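Local coordinates for cellobiose 2-epimerase (Ruminococcus albus, PDB 3VW5), which catalyses the reversible epimerization of cellobiose to 4-O-beta-D-glucopyranosyl-D-mannose, using an (alpha/alpha)6 barrel built on the N-acylglucosamine 2-epimerase plan, at residues 31-36 with 364-369; 42-47 with 93-98. The protein carries 2 engineered substitutions. All blocks are in the same frame, centred on the assembly; numbering follows the deposited sequence.

Contact 1. Residues 31-36 with 364-369; sequences GYLSYG and ETVGPW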
loop_
_atom_site.group_PDB
_atom_site.type_symbol
_atom_site.label_atom_id
_atom_site.label_comp_id
_atom_site.label_asym_id
_atom_site.label_seq_id
_atom_site.Cartn_x
_atom_site.Cartn_y
_atom_site.Cartn_z
ATOM N N GLY A 31 10.978 -6.627 -13.608
ATOM C CA GLY A 31 9.636 -6.090 -13.595
ATOM C C GLY A 31 8.507 -7.105 -13.680
ATOM O O GLY A 31 7.355 -6.762 -13.401
ATOM N N TYR A 32 8.806 -8.346 -14.057
ATOM C CA TYR A 32 7.733 -9.305 -14.295
ATOM C C TYR A 32 8.111 -10.759 -14.017
ATOM O O TYR A 32 9.073 -11.298 -14.585
ATOM C CB TYR A 32 7.175 -9.140 -15.717
ATOM C CG TYR A 32 5.984 -10.020 -16.030
ATOM C CD1 TYR A 32 4.681 -9.575 -15.811
ATOM C CD2 TYR A 32 6.160 -11.297 -16.556
ATOM C CE1 TYR A 32 3.581 -10.388 -16.102
ATOM C CE2 TYR A 32 5.078 -12.114 -16.839
ATOM C CZ TYR A 32 3.788 -11.659 -16.609
ATOM O OH TYR A 32 2.717 -12.482 -16.903
ATOM N N LEU A 33 7.349 -11.375 -13.119
ATOM C CA LEU A 33 7.408 -12.814 -12.895
ATOM C C LEU A 33 5.996 -13.374 -13.066
ATOM O O LEU A 33 5.108 -13.116 -12.233
ATOM C CB LEU A 33 7.930 -13.135 -11.493
ATOM C CG LEU A 33 8.001 -14.637 -11.164
ATOM C CD1 LEU A 33 9.114 -15.318 -11.954
ATOM C CD2 LEU A 33 8.177 -14.893 -9.676
ATOM N N SER A 34 5.790 -14.125 -14.145
ATOM C CA SER A 34 4.477 -14.708 -14.461
ATOM C C SER A 34 3.946 -15.684 -13.399
ATOM O O SER A 34 4.685 -16.143 -12.512
ATOM C CB SER A 34 4.530 -15.422 -15.813
ATOM O OG SER A 34 5.129 -16.709 -15.696
ATOM N N TYR A 35 2.656 -15.997 -13.508
ATOM C CA TYR A 35 2.017 -17.001 -12.661
ATOM C C TYR A 35 2.762 -18.334 -12.729
ATOM O O TYR A 35 3.008 -18.967 -11.696
ATOM C CB TYR A 35 0.564 -17.209 -13.077
ATOM C CG TYR A 35 -0.063 -18.436 -12.445
ATOM C CD1 TYR A 35 -0.690 -18.359 -11.193
ATOM C CD2 TYR A 35 -0.033 -19.669 -13.093
ATOM C CE1 TYR A 35 -1.265 -19.461 -10.601
ATOM C CE2 TYR A 35 -0.602 -20.792 -12.507
ATOM C CZ TYR A 35 -1.221 -20.685 -11.259
ATOM O OH TYR A 35 -1.795 -21.799 -10.669
ATOM N N GLY A 36 3.112 -18.752 -13.950
ATOM C CA GLY A 36 3.892 -19.960 -14.170
ATOM C C GLY A 36 5.367 -19.847 -13.785
ATOM O O GLY A 36 6.174 -20.736 -14.078
ATOM N N GLU A 364 -0.114 -12.505 -12.510
ATOM C CA GLU A 364 1.334 -12.672 -12.351
ATOM C C GLU A 364 1.771 -12.732 -10.884
ATOM O O GLU A 364 1.076 -12.220 -9.995
ATOM C CB GLU A 364 2.090 -11.546 -13.059
ATOM C CG GLU A 364 1.238 -10.777 -14.056
ATOM C CD GLU A 364 0.518 -9.607 -13.420
ATOM O OE1 GLU A 364 -0.740 -9.604 -13.397
ATOM O OE2 GLU A 364 1.221 -8.694 -12.940
ATOM N N THR A 365 2.930 -13.347 -10.645
ATOM C CA THR A 365 3.509 -13.423 -9.305
ATOM C C THR A 365 4.149 -12.083 -8.913
ATOM O O THR A 365 4.091 -11.658 -7.765
ATOM C CB THR A 365 4.572 -14.526 -9.237
ATOM O OG1 THR A 365 4.029 -15.734 -9.774
ATOM C CG2 THR A 365 4.986 -14.790 -7.808
ATOM N N VAL A 366 4.752 -11.432 -9.898
ATOM C CA VAL A 366 5.357 -10.127 -9.710
ATOM C C VAL A 366 5.097 -9.277 -10.939
ATOM O O VAL A 366 5.311 -9.726 -12.068
ATOM C CB VAL A 366 6.886 -10.216 -9.543
ATOM C CG1 VAL A 366 7.468 -8.815 -9.372
ATOM C CG2 VAL A 366 7.260 -11.107 -8.372
ATOM N N GLY A 367 4.652 -8.043 -10.719
ATOM C CA GLY A 367 4.442 -7.099 -11.803
ATOM C C GLY A 367 4.232 -5.695 -11.270
ATOM O O GLY A 367 4.450 -5.432 -10.084
ATOM N N PRO A 368 3.781 -4.781 -12.141
ATOM C CA PRO A 368 3.601 -3.382 -11.737
ATOM C C PRO A 368 2.689 -3.231 -10.525
ATOM O O PRO A 368 2.885 -2.311 -9.743
ATOM C CB PRO A 368 2.965 -2.740 -12.980
ATOM C CG PRO A 368 3.384 -3.608 -14.096
ATOM C CD PRO A 368 3.354 -5.001 -13.532
ATOM N N TRP A 369 1.738 -4.136 -10.350
ATOM C CA TRP A 369 0.800 -4.033 -9.235
ATOM C C TRP A 369 0.964 -5.067 -8.107
ATOM O O TRP A 369 0.227 -5.031 -7.123
ATOM C CB TRP A 369 -0.637 -4.004 -9.743
ATOM C CG TRP A 369 -1.028 -2.684 -10.294
ATOM C CD1 TRP A 369 -1.179 -2.362 -11.612
ATOM C CD2 TRP A 369 -1.316 -1.484 -9.548
ATOM N NE1 TRP A 369 -1.561 -1.043 -11.737
ATOM C CE2 TRP A 369 -1.649 -0.482 -10.488
ATOM C CE3 TRP A 369 -1.332 -1.165 -8.177
ATOM C CZ2 TRP A 369 -1.994 0.825 -10.102
ATOM C CZ3 TRP A 369 -1.673 0.139 -7.794
ATOM C CH2 TRP A 369 -2.000 1.115 -8.757
#

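Contact 2. Residues 42-47 with 93-98; sequences KADKGV and YWMMDF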
loop_
_atom_site.group_PDB
_atom_site.type_symbol
_atom_site.label_atom_id
_atom_site.label_comp_id
_atom_site.label_asym_id
_atom_site.label_seq_id
_atom_site.Cartn_x
_atom_site.Cartn_y
_atom_site.Cartn_z
ATOM N N LYS A 42 13.617 -8.568 -19.149
ATOM C CA LYS A 42 13.528 -7.441 -20.061
ATOM C C LYS A 42 12.182 -6.700 -19.993
ATOM O O LYS A 42 11.928 -5.795 -20.786
ATOM C CB LYS A 42 13.797 -7.920 -21.494
ATOM C CG LYS A 42 15.008 -7.266 -22.155
ATOM C CD LYS A 42 16.337 -7.845 -21.663
ATOM C CE LYS A 42 16.884 -8.894 -22.648
ATOM N NZ LYS A 42 16.717 -8.502 -24.097
ATOM N N ALA A 43 11.319 -7.080 -19.056
ATOM C CA ALA A 43 10.019 -6.414 -18.912
ATOM C C ALA A 43 10.176 -4.981 -18.398
ATOM O O ALA A 43 11.187 -4.638 -17.789
ATOM C CB ALA A 43 9.088 -7.221 -17.995
ATOM N N ASP A 44 9.173 -4.151 -18.647
ATOM C CA ASP A 44 9.159 -2.797 -18.113
ATOM C C ASP A 44 9.105 -2.816 -16.589
ATOM O O ASP A 44 8.459 -3.685 -15.992
ATOM C CB ASP A 44 7.955 -2.021 -18.643
ATOM C CG ASP A 44 8.050 -1.720 -20.127
ATOM O OD1 ASP A 44 9.182 -1.684 -20.677
ATOM O OD2 ASP A 44 6.978 -1.501 -20.738
ATOM N N LYS A 45 9.776 -1.847 -15.972
ATOM C CA LYS A 45 9.862 -1.755 -14.522
ATOM C C LYS A 45 9.026 -0.583 -14.009
ATOM O O LYS A 45 9.356 0.576 -14.256
ATOM C CB LYS A 45 11.326 -1.585 -14.100
ATOM C CG LYS A 45 12.264 -2.630 -14.691
ATOM C CD LYS A 45 13.720 -2.371 -14.327
ATOM C CE LYS A 45 14.597 -3.565 -14.687
ATOM N NZ LYS A 45 16.055 -3.279 -14.536
ATOM N N GLY A 46 7.942 -0.888 -13.302
ATOM C CA GLY A 46 7.031 0.131 -12.802
ATOM C C GLY A 46 7.616 0.841 -11.602
ATOM O O GLY A 46 8.294 0.223 -10.766
ATOM N N VAL A 47 7.365 2.143 -11.493
ATOM C CA VAL A 47 7.987 2.893 -10.411
ATOM C C VAL A 47 7.280 2.686 -9.068
ATOM O O VAL A 47 7.931 2.683 -8.017
ATOM C CB VAL A 47 8.250 4.384 -10.771
ATOM C CG1 VAL A 47 8.086 4.610 -12.281
ATOM C CG2 VAL A 47 7.400 5.316 -9.946
ATOM N N TYR A 93 7.778 9.333 -12.747
ATOM C CA TYR A 93 7.080 8.737 -13.888
ATOM C C TYR A 93 6.264 7.512 -13.474
ATOM O O TYR A 93 6.276 7.108 -12.315
ATOM C CB TYR A 93 8.066 8.365 -14.998
ATOM C CG TYR A 93 9.002 9.483 -15.383
ATOM C CD1 TYR A 93 8.530 10.618 -16.043
ATOM C CD2 TYR A 93 10.361 9.408 -15.087
ATOM C CE1 TYR A 93 9.392 11.652 -16.391
ATOM C CE2 TYR A 93 11.229 10.430 -15.429
ATOM C CZ TYR A 93 10.742 11.554 -16.076
ATOM O OH TYR A 93 11.609 12.569 -16.416
ATOM N N TRP A 94 5.554 6.923 -14.429
ATOM C CA TRP A 94 4.715 5.763 -14.146
ATOM C C TRP A 94 5.449 4.433 -14.419
ATOM O O TRP A 94 5.378 3.490 -13.636
ATOM C CB TRP A 94 3.391 5.853 -14.938
ATOM C CG TRP A 94 2.458 4.715 -14.654
ATOM C CD1 TRP A 94 2.219 3.631 -15.450
ATOM C CD2 TRP A 94 1.668 4.528 -13.477
ATOM N NE1 TRP A 94 1.328 2.781 -14.844
ATOM C CE2 TRP A 94 0.971 3.308 -13.634
ATOM C CE3 TRP A 94 1.476 5.270 -12.309
ATOM C CZ2 TRP A 94 0.097 2.820 -12.669
ATOM C CZ3 TRP A 94 0.607 4.782 -11.352
ATOM C CH2 TRP A 94 -0.073 3.569 -11.538
ATOM N N MET A 95 6.171 4.385 -15.529
ATOM C CA MET A 95 6.744 3.155 -16.027
ATOM C C MET A 95 8.076 3.418 -16.690
ATOM O O MET A 95 8.187 4.298 -17.541
ATOM C CB MET A 95 5.821 2.571 -17.082
ATOM C CG MET A 95 6.050 1.095 -17.305
ATOM S SD MET A 95 5.170 0.200 -16.028
ATOM C CE MET A 95 6.255 -1.194 -15.893
ATOM N N MET A 96 9.085 2.638 -16.321
ATOM C CA MET A 96 10.372 2.696 -17.007
ATOM C C MET A 96 10.468 1.452 -17.876
ATOM O O MET A 96 9.687 0.526 -17.697
ATOM C CB MET A 96 11.510 2.720 -15.981
ATOM C CG MET A 96 11.249 3.634 -14.783
ATOM S SD MET A 96 10.864 5.365 -15.201
ATOM C CE MET A 96 12.361 5.836 -16.090
ATOM N N ASP A 97 11.393 1.421 -18.827
ATOM C CA ASP A 97 11.711 0.160 -19.498
ATOM C C ASP A 97 12.770 -0.571 -18.657
ATOM O O ASP A 97 13.178 -0.063 -17.610
ATOM C CB ASP A 97 12.152 0.378 -20.952
ATOM C CG ASP A 97 13.471 1.148 -21.072
ATOM O OD1 ASP A 97 14.283 1.167 -20.112
ATOM O OD2 ASP A 97 13.702 1.739 -22.149
ATOM N N PHE A 98 13.206 -1.754 -19.094
ATOM C CA PHE A 98 14.139 -2.547 -18.287
ATOM C C PHE A 98 15.473 -1.852 -18.085
ATOM O O PHE A 98 16.226 -2.174 -17.155
ATOM C CB PHE A 98 14.349 -3.948 -18.863
ATOM C CG PHE A 98 15.305 -4.008 -20.037
ATOM C CD1 PHE A 98 14.897 -3.630 -21.308
ATOM C CD2 PHE A 98 16.601 -4.488 -19.871
ATOM C CE1 PHE A 98 15.767 -3.711 -22.385
ATOM C CE2 PHE A 98 17.473 -4.570 -20.943
ATOM C CZ PHE A 98 17.054 -4.184 -22.202
#

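Contact 1. Residues 31-36 with 364-369
L33 meets T365 and V366 together, a classic beta bulge on a single antiparallel bridge. L33 N donates to V366 O at 2.8 Å, while L33 O accepts from V366 N at 2.9 Å, on a lone pair, and from T365 N in a weaker, bent bond. At chi1 179° L33 swings CG beside its own carbonyl carbon, which sets the branch alongside T365. Its CB rests on V366 CB at 3.7 Å. Further out, CG faces T365 CB at 3.9 Å. At the tip, CD2 touches T365 CG2 at 3.7 Å. Leucine suits this buried place because its branch covers both partners. Threonine serves two ends, its methyl for L33 and its hydroxyl OG1 for S34 O, which it reaches at 2.8 Å from above the carbonyl plane. Y32 adds a CA-H...O contact, its CA 3.3 Å from V366 O, and its side chain packs on A43. Replacing Y32 with a glycine is likely to leave A43 without this packing partner and open a gap beside the loop. The bridge ties the loop between helix 2-19 and strand 45-46 to the loop before helix 373-385, with L33, T365 and V366 all resting on F17 of helix 2-19.

Contact 2. Residues 42-47 with 93-98
K45 NZ is gripped by three groups: F98 O across the contact at 2.8 Å, the carboxylate of D23 in a salt bridge, and G27 O. Beyond CG the lysine chain runs extended, which carries the ammonium past F98 CA, with CE 3.8 Å from it; a long, flexible residue suits a buried site that pairs one charge with several oxygens. Its backbone joins M96 in a hydrogen-bonded antiparallel pair, K45 N to M96 O and M96 N to K45 O, both 2.9 Å. Next to it G46 and M95 form a non-hydrogen-bonded pair, and M95 bends back so that SD lies 3.7 Å from G46 CA. V47 N then donates almost straight, at 176°, to W94 O. At the outer end K42 folds over F98 in a CH-pi contact, CG standing 3.5 Å from the ring centroid and 7° off its normal; the methylenes of lysine can cover an aromatic face while the bent end of the chain turns NZ away from the ring. Strand 45-46 is an edge of a five-stranded antiparallel sheet, with 95-96 between it and 102-108, where W94 and M95 bulge against D104. K45, V47 and M96 pack on helix 67-84, and G46 is the N-cap residue of helix 47-64.

In the fold
Both segments of contact 2 fall between those of contact 1 in the sequence: the chain passes through 31-36, 42-47, 93-98 and finally 364-369. The centres lie about 13 Å apart, in the same part of the molecule, and the two touch directly. Y32 packs on A43, P368 on M95, and the indole of W369 on that of W94. Contact 2 is local, joining edge strand 45-46 to its neighbour 95-96 across helices 47-64 and 67-84, whereas contact 1 spans 328 residues and brings the region after helix 2-19 up to the one before helix 373-385. This is consistent with the two ends of the (alpha/alpha)6 barrel sequence meeting here, contact 2 lying against that junction.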